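Local coordinates for protein HTPA Reductase (Selaginella moellendorffii, PDB 5U5N) that probably catalyses the NAD(P)H-dependent reduction of 4-hydroxy-tetrahydrodipicolinate to tetrahydrodipicolinate, a step of lysine biosynthesis by the diaminopimelate pathway, at residues Val77-Leu82 and Glu91-Gln96; Gly120-Ile125 and Lys256-Lys261. One frame throughout, in Å; residues are numbered along the deposited sequence.

Interaction 1 (Val77-Leu82 and Glu91-Gln96). With NAD (nicotinamide-adenine-dinucleotide), chain C.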
loop_
_atom_site.group_PDB
_atom_site.type_symbol
_atom_site.label_atom_id
_atom_site.label_comp_id
_atom_site.label_asym_id
_atom_site.label_seq_id
_atom_site.Cartn_x
_atom_site.Cartn_y
_atom_site.Cartn_z
ATOM N N VAL A 77 -27.110 -18.020 0.174
ATOM C CA VAL A 77 -26.616 -18.811 -0.942
ATOM C C VAL A 77 -25.278 -18.248 -1.428
ATOM O O VAL A 77 -25.126 -17.050 -1.555
ATOM C CB VAL A 77 -27.615 -18.821 -2.098
ATOM C CG1 VAL A 77 -27.041 -19.550 -3.301
ATOM C CG2 VAL A 77 -28.939 -19.452 -1.665
ATOM N N VAL A 78 -24.326 -19.140 -1.681
ATOM C CA VAL A 78 -23.089 -18.822 -2.346
ATOM C C VAL A 78 -23.104 -19.456 -3.726
ATOM O O VAL A 78 -23.228 -20.700 -3.822
ATOM C CB VAL A 78 -21.925 -19.404 -1.555
ATOM C CG1 VAL A 78 -20.631 -19.211 -2.309
ATOM C CG2 VAL A 78 -21.836 -18.714 -0.186
ATOM N N ASP A 79 -23.022 -18.621 -4.777
ATOM C CA ASP A 79 -23.069 -19.044 -6.161
ATOM C C ASP A 79 -21.696 -18.970 -6.832
ATOM O O ASP A 79 -21.183 -17.876 -7.072
ATOM C CB ASP A 79 -24.086 -18.199 -6.928
ATOM C CG ASP A 79 -24.443 -18.778 -8.282
ATOM O OD1 ASP A 79 -23.598 -18.710 -9.179
ATOM O OD2 ASP A 79 -25.592 -19.318 -8.465
ATOM N N TYR A 80 -21.107 -20.149 -7.079
ATOM C CA TYR A 80 -20.000 -20.351 -7.997
ATOM C C TYR A 80 -20.411 -21.425 -9.007
ATOM O O TYR A 80 -20.162 -22.635 -8.812
ATOM C CB TYR A 80 -18.735 -20.798 -7.280
ATOM C CG TYR A 80 -18.015 -19.691 -6.571
ATOM C CD1 TYR A 80 -17.066 -18.912 -7.237
ATOM C CD2 TYR A 80 -18.248 -19.436 -5.221
ATOM C CE1 TYR A 80 -16.357 -17.894 -6.584
ATOM C CE2 TYR A 80 -17.550 -18.419 -4.551
ATOM C CZ TYR A 80 -16.607 -17.650 -5.237
ATOM O OH TYR A 80 -15.932 -16.637 -4.556
ATOM N N THR A 81 -21.023 -20.948 -10.083
ATOM C CA THR A 81 -21.516 -21.756 -11.160
ATOM C C THR A 81 -20.769 -21.452 -12.449
ATOM O O THR A 81 -19.617 -21.771 -12.556
ATOM C CB THR A 81 -23.058 -21.605 -11.284
ATOM O OG1 THR A 81 -23.402 -20.211 -11.446
ATOM C CG2 THR A 81 -23.736 -22.142 -10.050
ATOM N N LEU A 82 -21.416 -20.887 -13.449
ATOM C CA LEU A 82 -20.825 -20.770 -14.767
ATOM C C LEU A 82 -21.425 -19.512 -15.331
ATOM O O LEU A 82 -22.574 -19.186 -15.005
ATOM C CB LEU A 82 -21.197 -21.970 -15.668
ATOM C CG LEU A 82 -20.550 -23.355 -15.502
ATOM C CD1 LEU A 82 -21.087 -24.375 -16.477
ATOM C CD2 LEU A 82 -19.049 -23.222 -15.673
ATOM N N GLU A 91 -31.725 -14.061 -10.851
ATOM C CA GLU A 91 -33.152 -13.786 -10.883
ATOM C C GLU A 91 -33.914 -14.773 -10.039
ATOM O O GLU A 91 -34.863 -14.401 -9.365
ATOM C CB GLU A 91 -33.668 -13.759 -12.292
ATOM C CG GLU A 91 -33.198 -12.528 -13.018
ATOM C CD GLU A 91 -33.236 -12.715 -14.525
ATOM O OE1 GLU A 91 -34.285 -13.141 -15.069
ATOM O OE2 GLU A 91 -32.208 -12.412 -15.188
ATOM N N PHE A 92 -33.468 -16.022 -10.032
ATOM C CA PHE A 92 -34.095 -17.019 -9.201
ATOM C C PHE A 92 -33.930 -16.662 -7.713
ATOM O O PHE A 92 -34.909 -16.651 -6.976
ATOM C CB PHE A 92 -33.544 -18.398 -9.504
ATOM C CG PHE A 92 -34.163 -19.464 -8.684
ATOM C CD1 PHE A 92 -35.486 -19.830 -8.896
ATOM C CD2 PHE A 92 -33.449 -20.088 -7.671
ATOM C CE1 PHE A 92 -36.085 -20.800 -8.132
ATOM C CE2 PHE A 92 -34.064 -21.077 -6.906
ATOM C CZ PHE A 92 -35.381 -21.434 -7.144
ATOM N N TYR A 93 -32.716 -16.330 -7.282
ATOM C CA TYR A 93 -32.496 -15.968 -5.878
ATOM C C TYR A 93 -33.327 -14.773 -5.462
ATOM O O TYR A 93 -33.946 -14.803 -4.397
ATOM C CB TYR A 93 -31.010 -15.708 -5.567
ATOM C CG TYR A 93 -30.090 -16.858 -5.919
ATOM C CD1 TYR A 93 -30.507 -18.202 -5.798
ATOM C CD2 TYR A 93 -28.813 -16.609 -6.396
ATOM C CE1 TYR A 93 -29.662 -19.248 -6.124
ATOM C CE2 TYR A 93 -27.963 -17.643 -6.730
ATOM C CZ TYR A 93 -28.387 -18.958 -6.589
ATOM O OH TYR A 93 -27.515 -19.968 -6.924
ATOM N N CYS A 94 -33.365 -13.736 -6.303
ATOM C CA CYS A 94 -34.115 -12.515 -5.968
ATOM C C CYS A 94 -35.635 -12.721 -5.914
ATOM O O CYS A 94 -36.295 -12.156 -5.048
ATOM C CB CYS A 94 -33.782 -11.386 -6.941
ATOM S SG CYS A 94 -32.101 -10.787 -6.829
ATOM N N LYS A 95 -36.183 -13.528 -6.824
ATOM C CA LYS A 95 -37.612 -13.857 -6.809
ATOM C C LYS A 95 -38.017 -14.565 -5.506
ATOM O O LYS A 95 -39.037 -14.240 -4.924
ATOM C CB LYS A 95 -37.981 -14.717 -8.021
ATOM C CG LYS A 95 -39.358 -15.319 -7.888
ATOM C CD LYS A 95 -39.866 -16.009 -9.140
ATOM C CE LYS A 95 -41.178 -16.695 -8.823
ATOM N NZ LYS A 95 -41.889 -17.034 -10.077
ATOM N N GLN A 96 -37.189 -15.507 -5.069
ATOM C CA GLN A 96 -37.381 -16.295 -3.830
ATOM C C GLN A 96 -36.969 -15.581 -2.522
ATOM O O GLN A 96 -37.080 -16.163 -1.443
ATOM C CB GLN A 96 -36.566 -17.612 -3.910
ATOM C CG GLN A 96 -36.834 -18.512 -5.120
ATOM C CD GLN A 96 -38.101 -19.341 -5.013
ATOM O OE1 GLN A 96 -38.573 -19.638 -3.921
ATOM N NE2 GLN A 96 -38.673 -19.692 -6.160
HETATM P PA NAD C . -16.349 -25.411 -12.600
HETATM O O1A NAD C . -16.552 -25.596 -14.094
HETATM O O2A NAD C . -15.327 -26.227 -11.834
HETATM O O5B NAD C . -17.732 -25.595 -11.832
HETATM C C5B NAD C . -18.875 -24.808 -12.107
HETATM C C4B NAD C . -20.073 -25.682 -11.758
HETATM O O4B NAD C . -21.300 -24.965 -11.890
HETATM C C3B NAD C . -20.181 -26.929 -12.635
HETATM O O3B NAD C . -19.850 -28.089 -11.850
HETATM C C2B NAD C . -21.617 -26.904 -13.183
HETATM O O2B NAD C . -22.204 -28.223 -13.252
HETATM C C1B NAD C . -22.319 -25.908 -12.239
HETATM N N9A NAD C . -23.521 -25.185 -12.738
HETATM C C8A NAD C . -23.735 -24.710 -13.983
HETATM N N7A NAD C . -24.942 -24.103 -14.060
HETATM C C5A NAD C . -25.519 -24.170 -12.847
HETATM C C6A NAD C . -26.801 -23.739 -12.248
HETATM N N6A NAD C . -27.723 -23.081 -12.983
HETATM N N1A NAD C . -27.027 -24.004 -10.943
HETATM C C2A NAD C . -26.127 -24.667 -10.185
HETATM N N3A NAD C . -24.939 -25.100 -10.674
HETATM C C4A NAD C . -24.581 -24.882 -11.973
HETATM O O3 NAD C . -16.110 -23.828 -12.371
HETATM P PN NAD C . -15.151 -23.215 -11.216
HETATM O O1N NAD C . -13.743 -23.598 -11.611
HETATM O O2N NAD C . -15.688 -23.608 -9.852
HETATM O O5D NAD C . -15.473 -21.647 -11.422
HETATM C C5D NAD C . -16.810 -21.185 -11.264
HETATM C C4D NAD C . -16.969 -19.703 -11.578
HETATM O O4D NAD C . -16.360 -18.935 -10.534
HETATM C C3D NAD C . -16.316 -19.266 -12.897
HETATM O O3D NAD C . -17.151 -18.338 -13.613
HETATM C C2D NAD C . -15.031 -18.592 -12.456
HETATM O O2D NAD C . -14.605 -17.544 -13.329
HETATM C C1D NAD C . -15.435 -18.003 -11.112
HETATM N N1N NAD C . -14.324 -17.670 -10.195
HETATM C C2N NAD C . -14.420 -16.490 -9.556
HETATM C C3N NAD C . -13.453 -16.054 -8.654
HETATM C C7N NAD C . -13.591 -14.709 -7.966
HETATM O O7N NAD C . -12.576 -14.140 -7.595
HETATM N N7N NAD C . -14.784 -14.126 -7.768
HETATM C C4N NAD C . -12.356 -16.886 -8.427
HETATM C C5N NAD C . -12.259 -18.107 -9.091
HETATM C C6N NAD C . -13.265 -18.484 -9.980
#
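Tyr93 reaches from its helix to the strand beneath, where a face of the Tyr93 ring meets Val77 and the Tyr93 hydroxyl meets Asp79. The packed part is apolar: Val77 CG1 stands over the ring, 4.0 Å from the centroid and 28° off the normal, a CH-pi contact whose nearest ring atom is Tyr93 CZ at 3.6 Å. CG1 lies anti to the backbone N of Val77 (chi1 175°), which turns this methyl to the ring face. Beyond it, Tyr93 OH donates a short 2.5 Å hydrogen bond to the anti lone pair of Asp79 OD2, with carboxylate and ring planes 66° apart. Asn89 also bonds OD2; Thr81 OG1 bonds Asp79 OD1 at 2.7 Å on its syn side, and Thr104 bonds the same oxygen, so the carboxylate's rotation is fixed. The cofactor face is snug too: Thr81 CG2 comes within 3.3 Å of adenine N3A, and Leu82, in the loop after the strand, lays CD1 3.7 Å from NAD C8A. The solvent side is the outer face of the helix, where Glu91 and Lys95 are exposed. Strand 76-79 lies between strands 7-10 and 100-102 of the Rossmann sheet, and crossover helix 86-95 is flanked by helices 61-71 and 109-119.

Interaction 2 (Gly120-Ile125 and Lys256-Lys261)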
loop_
_atom_site.group_PDB
_atom_site.type_symbol
_atom_site.label_atom_id
_atom_site.label_comp_id
_atom_site.label_asym_id
_atom_site.label_seq_id
_atom_site.Cartn_x
_atom_site.Cartn_y
_atom_site.Cartn_z
ATOM N N GLY A 120 -34.210 -5.524 -3.875
ATOM C CA GLY A 120 -33.850 -5.199 -2.502
ATOM C C GLY A 120 -33.377 -6.414 -1.745
ATOM O O GLY A 120 -33.547 -6.486 -0.544
ATOM N N THR A 121 -32.772 -7.365 -2.454
ATOM C CA THR A 121 -32.255 -8.591 -1.864
ATOM C C THR A 121 -30.865 -8.336 -1.286
ATOM O O THR A 121 -29.989 -7.810 -1.994
ATOM C CB THR A 121 -32.092 -9.691 -2.952
ATOM O OG1 THR A 121 -33.295 -9.797 -3.706
ATOM C CG2 THR A 121 -31.763 -11.062 -2.344
ATOM N N TYR A 122 -30.648 -8.768 -0.036
ATOM C CA TYR A 122 -29.313 -8.732 0.548
ATOM C C TYR A 122 -28.345 -9.549 -0.302
ATOM O O TYR A 122 -28.521 -10.755 -0.446
ATOM C CB TYR A 122 -29.316 -9.221 2.003
ATOM C CG TYR A 122 -29.983 -8.240 2.935
ATOM C CD1 TYR A 122 -29.315 -7.097 3.379
ATOM C CD2 TYR A 122 -31.294 -8.424 3.352
ATOM C CE1 TYR A 122 -29.930 -6.191 4.234
ATOM C CE2 TYR A 122 -31.904 -7.528 4.210
ATOM C CZ TYR A 122 -31.218 -6.414 4.632
ATOM O OH TYR A 122 -31.835 -5.518 5.455
ATOM N N SER A 123 -27.328 -8.886 -0.854
ATOM C CA SER A 123 -26.352 -9.552 -1.707
ATOM C C SER A 123 -24.948 -8.963 -1.668
ATOM O O SER A 123 -24.747 -7.815 -1.323
ATOM C CB SER A 123 -26.843 -9.579 -3.182
ATOM O OG SER A 123 -27.474 -8.375 -3.534
ATOM N N ILE A 124 -23.992 -9.795 -2.043
ATOM C CA ILE A 124 -22.648 -9.370 -2.348
ATOM C C ILE A 124 -22.386 -9.898 -3.741
ATOM O O ILE A 124 -22.402 -11.104 -3.981
ATOM C CB ILE A 124 -21.623 -9.933 -1.340
ATOM C CG1 ILE A 124 -21.801 -9.264 0.025
ATOM C CG2 ILE A 124 -20.203 -9.689 -1.838
ATOM C CD1 ILE A 124 -21.281 -10.110 1.156
ATOM N N ILE A 125 -22.140 -8.986 -4.665
ATOM C CA ILE A 125 -21.775 -9.334 -6.016
ATOM C C ILE A 125 -20.363 -8.824 -6.192
ATOM O O ILE A 125 -20.119 -7.607 -6.224
ATOM C CB ILE A 125 -22.757 -8.709 -7.041
ATOM C CG1 ILE A 125 -24.126 -9.391 -6.868
ATOM C CG2 ILE A 125 -22.244 -8.886 -8.468
ATOM C CD1 ILE A 125 -25.282 -8.687 -7.528
ATOM N N LYS A 256 -24.407 -10.395 9.105
ATOM C CA LYS A 256 -24.588 -9.319 10.053
ATOM C C LYS A 256 -25.509 -8.238 9.513
ATOM O O LYS A 256 -26.457 -7.845 10.186
ATOM C CB LYS A 256 -23.246 -8.729 10.427
ATOM C CG LYS A 256 -23.270 -7.888 11.669
ATOM C CD LYS A 256 -21.932 -8.067 12.378
ATOM C CE LYS A 256 -21.678 -7.010 13.448
ATOM N NZ LYS A 256 -21.694 -5.658 12.791
ATOM N N LYS A 257 -25.256 -7.789 8.282
ATOM C CA LYS A 257 -26.111 -6.781 7.658
ATOM C C LYS A 257 -27.577 -7.208 7.673
ATOM O O LYS A 257 -28.445 -6.385 7.903
ATOM C CB LYS A 257 -25.718 -6.520 6.194
ATOM C CG LYS A 257 -24.308 -6.026 5.920
ATOM C CD LYS A 257 -23.923 -4.777 6.721
ATOM C CE LYS A 257 -23.067 -5.095 7.910
ATOM N NZ LYS A 257 -22.654 -3.795 8.550
ATOM N N ILE A 258 -27.837 -8.498 7.404
ATOM C CA ILE A 258 -29.210 -9.060 7.401
ATOM C C ILE A 258 -29.798 -9.026 8.809
ATOM O O ILE A 258 -30.895 -8.497 9.004
ATOM C CB ILE A 258 -29.261 -10.506 6.838
ATOM C CG1 ILE A 258 -28.808 -10.543 5.380
ATOM C CG2 ILE A 258 -30.689 -11.085 6.928
ATOM C CD1 ILE A 258 -28.353 -11.901 4.888
ATOM N N GLN A 259 -29.049 -9.556 9.791
ATOM C CA GLN A 259 -29.451 -9.526 11.218
ATOM C C GLN A 259 -29.810 -8.109 11.682
ATOM O O GLN A 259 -30.783 -7.917 12.403
ATOM C CB GLN A 259 -28.366 -10.127 12.139
ATOM C CG GLN A 259 -28.924 -10.765 13.427
ATOM C CD GLN A 259 -27.848 -11.386 14.336
ATOM O OE1 GLN A 259 -27.082 -12.267 13.909
ATOM N NE2 GLN A 259 -27.779 -10.921 15.587
ATOM N N GLU A 260 -29.038 -7.117 11.243
ATOM C CA GLU A 260 -29.278 -5.704 11.598
ATOM C C GLU A 260 -30.339 -5.001 10.784
ATOM O O GLU A 260 -30.694 -3.858 11.093
ATOM C CB GLU A 260 -28.013 -4.915 11.411
ATOM C CG GLU A 260 -26.965 -5.272 12.416
ATOM C CD GLU A 260 -25.671 -4.547 12.169
ATOM O OE1 GLU A 260 -25.465 -4.032 11.029
ATOM O OE2 GLU A 260 -24.855 -4.548 13.117
ATOM N N LYS A 261 -30.789 -5.639 9.716
ATOM C CA LYS A 261 -31.737 -5.042 8.799
ATOM C C LYS A 261 -31.211 -3.733 8.204
ATOM O O LYS A 261 -31.894 -2.720 8.268
ATOM C CB LYS A 261 -33.098 -4.816 9.493
ATOM C CG LYS A 261 -33.650 -5.990 10.299
ATOM C CD LYS A 261 -34.865 -5.548 11.120
ATOM C CE LYS A 261 -35.020 -6.310 12.433
ATOM N NZ LYS A 261 -35.687 -7.618 12.199
#
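A Schellman motif ends helix 241-259, and Tyr122, just before strand 123-125 of the parallel Rossmann sheet, lays its ring against this last turn. Lys261 carries the positive phi of the motif (58°), and its N bonds back to Ile258 O at 2.9 Å. The contact thus joins a helix from the C-terminal part of the chain to the dinucleotide-binding sheet, and its centre is remote from the annotated sites.

Ile258 supplies the main apolar partner. Its CG1 lies over one face of the Tyr122 ring, 4.0 Å from the centroid and 29° off the normal, which is CH-pi geometry; Tyr122 CG is the nearest ring atom at 3.6 Å. The same face also has Ile258 CA 4.2 Å above its centre, so the helix backbone itself comes down on the ring. The Tyr122 and Ile258 side chains run alongside each other, pointing opposite ways. With Tyr122 CG anti to its own carbonyl carbon (chi1 -71°), the ring extends along the helix end, and its hydroxyl arrives beside the Lys261 backbone. That hydroxyl is hydrogen-bonded to Ser262 O, just beyond the turn. Pro99 touches both Tyr122 and Ile258, and Leu254, one turn earlier in the helix, also packs on Tyr122.

On the exposed side of the helix, Glu260 is shared by two lysines: OE2 makes a salt bridge with Lys256 NZ whose hydrogen bond is weak, and OE1 a long salt bridge with Lys257 NZ. Back at the aromatic ring, Lys257 O approaches Tyr122 obliquely, 4.0 Å from Tyr122 CE1, and Tyr122 OH comes within 3.3 Å of Lys261 C.

Both contacts place a helix against the same parallel sheet through one tyrosine, but the direction differs: in interaction 1 the ring is carried by the helix and reaches the strand, whereas in interaction 2 it comes from the strand's approach and reaches a helix end. Interaction 1 is buried and local, within a single beta-alpha-beta unit beside the cofactor, and adds a hydrogen-bonded carboxylate to its CH-pi contact. Interaction 2 lies at the surface, joins segments 131 residues apart and is apolar across the interface, with Lys256, Lys257 and Glu260 forming a salt-bridge network along the helix. The centres lie about 14 Å apart, and Cys94 SG packs on Thr121 OG1 at 3.5 Å.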